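Local coordinates for probable porin (Pseudomonas aeruginosa, PDB 4FSP), which probably acts as an outer-membrane porin of the OprD family, letting small solutes pass through a water-filled beta-barrel, at residues A[66-78]-A[104-117]. Sequence-based numbering, arbitrary orientation.
With C8E ((hydroxyethyloxy)tri(ethyloxy)octane), chain H; C8E ((hydroxyethyloxy)tri(ethyloxy)octane), chain D.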
loop_
_atom_site.group_PDB
_atom_site.type_symbol
_atom_site.label_atom_id
_atom_site.label_comp_id
_atom_site.label_asym_id
_atom_site.label_seq_id
_atom_site.Cartn_x
_atom_site.Cartn_y
_atom_site.Cartn_z
ATOM N N THR A 66 -33.210 -0.209 -6.344
ATOM C CA THR A 66 -32.201 -0.514 -7.347
ATOM C C THR A 66 -30.969 0.358 -7.131
ATOM O O THR A 66 -29.858 -0.058 -7.423
ATOM C CB THR A 66 -32.756 -0.421 -8.785
ATOM O OG1 THR A 66 -31.851 0.321 -9.602
ATOM C CG2 THR A 66 -34.090 0.273 -8.805
ATOM N N LEU A 67 -31.169 1.560 -6.608
ATOM C CA LEU A 67 -30.055 2.368 -6.113
ATOM C C LEU A 67 -29.993 2.275 -4.574
ATOM O O LEU A 67 -30.862 2.795 -3.852
ATOM C CB LEU A 67 -30.204 3.835 -6.559
ATOM C CG LEU A 67 -29.115 4.770 -6.009
ATOM C CD1 LEU A 67 -27.766 4.369 -6.550
ATOM C CD2 LEU A 67 -29.415 6.216 -6.368
ATOM N N GLY A 68 -28.976 1.599 -4.069
ATOM C CA GLY A 68 -28.862 1.390 -2.635
ATOM C C GLY A 68 -27.898 2.364 -1.994
ATOM O O GLY A 68 -26.871 2.728 -2.594
ATOM N N VAL A 69 -28.230 2.796 -0.779
ATOM C CA VAL A 69 -27.407 3.756 -0.049
ATOM C C VAL A 69 -26.831 3.110 1.208
ATOM O O VAL A 69 -27.515 2.341 1.898
ATOM C CB VAL A 69 -28.237 5.003 0.354
ATOM C CG1 VAL A 69 -27.333 6.061 0.955
ATOM C CG2 VAL A 69 -28.964 5.562 -0.852
ATOM N N GLY A 70 -25.575 3.416 1.512
ATOM C CA GLY A 70 -24.949 2.877 2.710
ATOM C C GLY A 70 -24.001 3.841 3.400
ATOM O O GLY A 70 -23.736 4.944 2.905
ATOM N N LEU A 71 -23.486 3.421 4.552
ATOM C CA LEU A 71 -22.593 4.257 5.346
ATOM C C LEU A 71 -21.508 3.416 6.015
ATOM O O LEU A 71 -21.821 2.434 6.695
ATOM C CB LEU A 71 -23.399 4.992 6.412
ATOM C CG LEU A 71 -22.588 5.790 7.443
ATOM C CD1 LEU A 71 -21.861 6.942 6.774
ATOM C CD2 LEU A 71 -23.497 6.317 8.550
ATOM N N ASP A 72 -20.242 3.779 5.796
ATOM C CA ASP A 72 -19.132 3.213 6.565
ATOM C C ASP A 72 -18.632 4.257 7.547
ATOM O O ASP A 72 -18.688 5.477 7.276
ATOM C CB ASP A 72 -17.953 2.773 5.671
ATOM C CG ASP A 72 -18.343 1.714 4.666
ATOM O OD1 ASP A 72 -19.398 1.071 4.871
ATOM O OD2 ASP A 72 -17.598 1.513 3.671
ATOM N N LEU A 73 -18.133 3.776 8.680
ATOM C CA LEU A 73 -17.601 4.649 9.713
ATOM C C LEU A 73 -16.290 4.093 10.237
ATOM O O LEU A 73 -16.191 2.903 10.556
ATOM C CB LEU A 73 -18.590 4.766 10.874
ATOM C CG LEU A 73 -19.778 5.693 10.649
ATOM C CD1 LEU A 73 -20.751 5.600 11.814
ATOM C CD2 LEU A 73 -19.247 7.097 10.515
ATOM N N LEU A 74 -15.286 4.959 10.327
ATOM C CA LEU A 74 -14.021 4.599 10.946
ATOM C C LEU A 74 -13.779 5.460 12.183
ATOM O O LEU A 74 -13.575 6.673 12.083
ATOM C CB LEU A 74 -12.868 4.773 9.959
ATOM C CG LEU A 74 -12.448 3.578 9.095
ATOM C CD1 LEU A 74 -11.235 3.933 8.227
ATOM C CD2 LEU A 74 -12.150 2.353 9.951
ATOM N N GLY A 75 -13.816 4.832 13.351
ATOM C CA GLY A 75 -13.503 5.523 14.587
ATOM C C GLY A 75 -12.114 5.122 15.042
ATOM O O GLY A 75 -11.830 3.931 15.235
ATOM N N LYS A 76 -11.237 6.108 15.197
ATOM C CA LYS A 76 -9.867 5.833 15.606
ATOM C C LYS A 76 -9.504 6.580 16.885
ATOM O O LYS A 76 -9.762 7.781 17.016
ATOM C CB LYS A 76 -8.892 6.199 14.483
ATOM C CG LYS A 76 -9.222 5.514 13.165
ATOM C CD LYS A 76 -8.876 6.379 11.962
ATOM C CE LYS A 76 -7.383 6.516 11.791
ATOM N NZ LYS A 76 -7.081 7.171 10.490
ATOM N N LEU A 77 -8.915 5.858 17.828
ATOM C CA LEU A 77 -8.322 6.486 19.000
ATOM C C LEU A 77 -6.853 6.066 19.131
ATOM O O LEU A 77 -6.526 4.876 19.065
ATOM C CB LEU A 77 -9.107 6.136 20.266
ATOM C CG LEU A 77 -8.618 6.810 21.552
ATOM C CD1 LEU A 77 -8.794 8.319 21.462
ATOM C CD2 LEU A 77 -9.347 6.256 22.771
ATOM N N GLY A 78 -5.973 7.049 19.294
ATOM C CA GLY A 78 -4.554 6.787 19.463
ATOM C C GLY A 78 -3.980 7.479 20.690
ATOM O O GLY A 78 -4.219 8.670 20.913
ATOM N N ASP A 104 -3.156 12.128 22.846
ATOM C CA ASP A 104 -4.490 11.607 22.573
ATOM C C ASP A 104 -4.922 11.965 21.156
ATOM O O ASP A 104 -5.191 13.127 20.852
ATOM C CB ASP A 104 -5.507 12.148 23.585
ATOM C CG ASP A 104 -6.796 11.343 23.601
ATOM O OD1 ASP A 104 -6.713 10.096 23.607
ATOM O OD2 ASP A 104 -7.890 11.950 23.600
ATOM N N TYR A 105 -4.986 10.951 20.299
ATOM C CA TYR A 105 -5.384 11.103 18.902
ATOM C C TYR A 105 -6.784 10.525 18.695
ATOM O O TYR A 105 -7.048 9.369 19.036
ATOM C CB TYR A 105 -4.372 10.384 18.007
ATOM C CG TYR A 105 -4.709 10.360 16.535
ATOM C CD1 TYR A 105 -5.141 9.191 15.922
ATOM C CD2 TYR A 105 -4.578 11.500 15.754
ATOM C CE1 TYR A 105 -5.440 9.159 14.576
ATOM C CE2 TYR A 105 -4.875 11.477 14.405
ATOM C CZ TYR A 105 -5.307 10.305 13.820
ATOM O OH TYR A 105 -5.609 10.279 12.474
ATOM N N ALA A 106 -7.689 11.327 18.144
ATOM C CA ALA A 106 -9.075 10.884 18.005
ATOM C C ALA A 106 -9.683 11.332 16.690
ATOM O O ALA A 106 -9.634 12.511 16.328
ATOM C CB ALA A 106 -9.914 11.373 19.173
ATOM N N ARG A 107 -10.277 10.393 15.974
ATOM C CA ARG A 107 -10.811 10.739 14.676
ATOM C C ARG A 107 -11.997 9.887 14.228
ATOM O O ARG A 107 -12.054 8.678 14.484
ATOM C CB ARG A 107 -9.687 10.668 13.646
ATOM C CG ARG A 107 -9.830 11.696 12.563
ATOM C CD ARG A 107 -8.509 11.992 11.899
ATOM N NE ARG A 107 -8.750 12.652 10.626
ATOM C CZ ARG A 107 -9.046 11.993 9.514
ATOM N NH1 ARG A 107 -9.105 10.668 9.535
ATOM N NH2 ARG A 107 -9.263 12.650 8.382
ATOM N N LEU A 108 -12.928 10.523 13.529
ATOM C CA LEU A 108 -14.087 9.825 13.000
ATOM C C LEU A 108 -14.187 10.080 11.502
ATOM O O LEU A 108 -14.321 11.224 11.078
ATOM C CB LEU A 108 -15.354 10.327 13.695
ATOM C CG LEU A 108 -16.342 9.266 14.183
ATOM C CD1 LEU A 108 -17.669 9.913 14.583
ATOM C CD2 LEU A 108 -16.553 8.204 13.119
ATOM N N ASP A 109 -14.113 9.027 10.696
ATOM C CA ASP A 109 -14.264 9.201 9.246
ATOM C C ASP A 109 -15.484 8.490 8.686
ATOM O O ASP A 109 -15.635 7.276 8.844
ATOM C CB ASP A 109 -13.020 8.738 8.502
ATOM C CG ASP A 109 -11.857 9.678 8.688
ATOM O OD1 ASP A 109 -11.943 10.819 8.200
ATOM O OD2 ASP A 109 -10.852 9.279 9.314
ATOM N N ALA A 110 -16.341 9.261 8.025
ATOM C CA ALA A 110 -17.574 8.748 7.456
ATOM C C ALA A 110 -17.426 8.581 5.955
ATOM O O ALA A 110 -16.733 9.355 5.296
ATOM C CB ALA A 110 -18.735 9.689 7.757
ATOM N N THR A 111 -18.108 7.582 5.412
ATOM C CA THR A 111 -18.119 7.371 3.977
ATOM C C THR A 111 -19.528 6.994 3.540
ATOM O O THR A 111 -20.071 5.980 3.987
ATOM C CB THR A 111 -17.131 6.245 3.574
ATOM O OG1 THR A 111 -15.830 6.532 4.108
ATOM C CG2 THR A 111 -17.042 6.109 2.044
ATOM N N ALA A 112 -20.134 7.824 2.695
ATOM C CA ALA A 112 -21.377 7.440 2.049
ATOM C C ALA A 112 -21.048 6.472 0.906
ATOM O O ALA A 112 -20.032 6.624 0.192
ATOM C CB ALA A 112 -22.116 8.661 1.518
ATOM N N LYS A 113 -21.886 5.456 0.744
ATOM C CA LYS A 113 -21.708 4.547 -0.373
ATOM C C LYS A 113 -23.011 4.356 -1.147
ATOM O O LYS A 113 -24.074 4.142 -0.562
ATOM C CB LYS A 113 -21.079 3.218 0.070
ATOM C CG LYS A 113 -21.865 2.437 1.110
ATOM C CD LYS A 113 -21.027 1.312 1.747
ATOM C CE LYS A 113 -21.868 0.535 2.760
ATOM N NZ LYS A 113 -21.107 -0.537 3.488
ATOM N N LEU A 114 -22.914 4.492 -2.470
ATOM C CA LEU A 114 -24.038 4.258 -3.360
ATOM C C LEU A 114 -23.736 3.080 -4.277
ATOM O O LEU A 114 -22.623 2.919 -4.793
ATOM C CB LEU A 114 -24.358 5.483 -4.206
ATOM C CG LEU A 114 -24.848 6.780 -3.551
ATOM C CD1 LEU A 114 -24.923 7.859 -4.618
ATOM C CD2 LEU A 114 -26.207 6.599 -2.927
ATOM N N ARG A 115 -24.763 2.280 -4.498
ATOM C CA ARG A 115 -24.623 1.024 -5.182
ATOM C C ARG A 115 -25.747 0.924 -6.225
ATOM O O ARG A 115 -26.930 1.104 -5.912
ATOM C CB ARG A 115 -24.701 -0.068 -4.123
ATOM C CG ARG A 115 -24.341 -1.417 -4.568
ATOM C CD ARG A 115 -22.960 -1.907 -4.145
ATOM N NE ARG A 115 -22.722 -3.059 -5.022
ATOM C CZ ARG A 115 -22.927 -4.329 -4.694
ATOM N NH1 ARG A 115 -23.277 -4.646 -3.452
ATOM N NH2 ARG A 115 -22.733 -5.285 -5.602
ATOM N N LEU A 116 -25.358 0.673 -7.474
ATOM C CA LEU A 116 -26.293 0.581 -8.598
ATOM C C LEU A 116 -25.701 -0.382 -9.623
ATOM O O LEU A 116 -24.519 -0.253 -9.988
ATOM C CB LEU A 116 -26.495 1.954 -9.247
ATOM C CG LEU A 116 -27.304 1.961 -10.543
ATOM C CD1 LEU A 116 -28.702 1.444 -10.268
ATOM C CD2 LEU A 116 -27.357 3.360 -11.151
ATOM N N SER A 117 -26.506 -1.341 -10.078
ATOM C CA SER A 117 -26.030 -2.382 -10.988
ATOM C C SER A 117 -24.704 -2.982 -10.493
ATOM O O SER A 117 -24.618 -3.460 -9.354
ATOM C CB SER A 117 -25.889 -1.812 -12.407
ATOM O OG SER A 117 -25.807 -2.861 -13.354
HETATM C C2 C8E H . -13.007 16.052 17.337
HETATM C C3 C8E H . -12.606 14.589 17.435
HETATM C C4 C8E H . -13.697 13.703 16.857
HETATM C C5 C8E H . -14.089 12.602 17.832
HETATM C C6 C8E H . -13.472 11.272 17.413
HETATM C C7 C8E H . -14.021 10.109 18.236
HETATM C C8 C8E H . -13.755 8.770 17.555
HETATM O O9 C8E H . -13.144 7.868 18.455
HETATM C C10 C8E H . -13.679 6.568 18.369
HETATM C C11 C8E H . -12.664 5.569 18.918
HETATM O O12 C8E H . -13.358 4.367 19.160
HETATM C C13 C8E H . -12.550 3.265 19.498
HETATM C C14 C8E H . -13.429 2.321 20.315
HETATM C C1 C8E D . -28.252 10.169 -1.485
HETATM C C2 C8E D . -29.223 9.898 -2.632
HETATM C C3 C8E D . -29.890 8.541 -2.465
HETATM C C4 C8E D . -31.384 8.619 -2.751
HETATM C C5 C8E D . -32.017 7.233 -2.806
HETATM C C6 C8E D . -33.021 7.144 -3.948
HETATM C C7 C8E D . -33.338 5.700 -4.310
HETATM C C8 C8E D . -34.226 5.031 -3.266
HETATM O O9 C8E D . -35.314 4.411 -3.921
HETATM C C10 C8E D . -34.893 3.508 -4.923
HETATM O O HOH W 1 -29.038 -1.995 -9.118
HETATM O O HOH W 2 -17.790 -0.753 2.681
#
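Strands 67-78 and 105-116 run antiparallel, their axes 4.5 Å apart at 176°, and from G68–R115 to G78–Y105 every second residue pair is hydrogen-bonded through its backbone, L74 N giving D109 O a bond of 2.8 Å. The face bearing D72 and K113 is largely polar, L74 being its aliphatic exception. K113 starts in the crowded position, CG between backbone N and carbonyl carbon (chi1 59°), and its extended chain runs across G70, K113 CG lying 3.5 Å from G70 CA; with no side chain, glycine leaves room for this passage. K113 NZ meets the syn lone pair of D72 OD1, the one on the side of the other oxygen, in a salt bridge of 2.7 Å in which the two side chains cross at about a right angle. S60 O also accepts from K113 NZ, and a water that donates to D72 OD2 holds the ammonium group only weakly. Further along, the K76 side chain lies alongside those of R107 and Y105, K76 NZ coming 4.2 Å from R107 NH1. T111 turns its hydroxyl to G125 O. The other face is apolar: V69 CG2 packs side by side with L114 CD2 at 3.6 Å, and L73 CD2 lies 3.8 Å from A110 CB, whose small size lets the leucine branch lie over it. Detergent lies on this greasy surface, one molecule against V69 CG2 and another passing close over G75, whose lack of a side chain lets it approach the backbone. Such a two-faced antiparallel pair, aliphatic towards the membrane and charged towards the interior, is characteristic of neighbouring strands in the wall of an outer-membrane porin barrel.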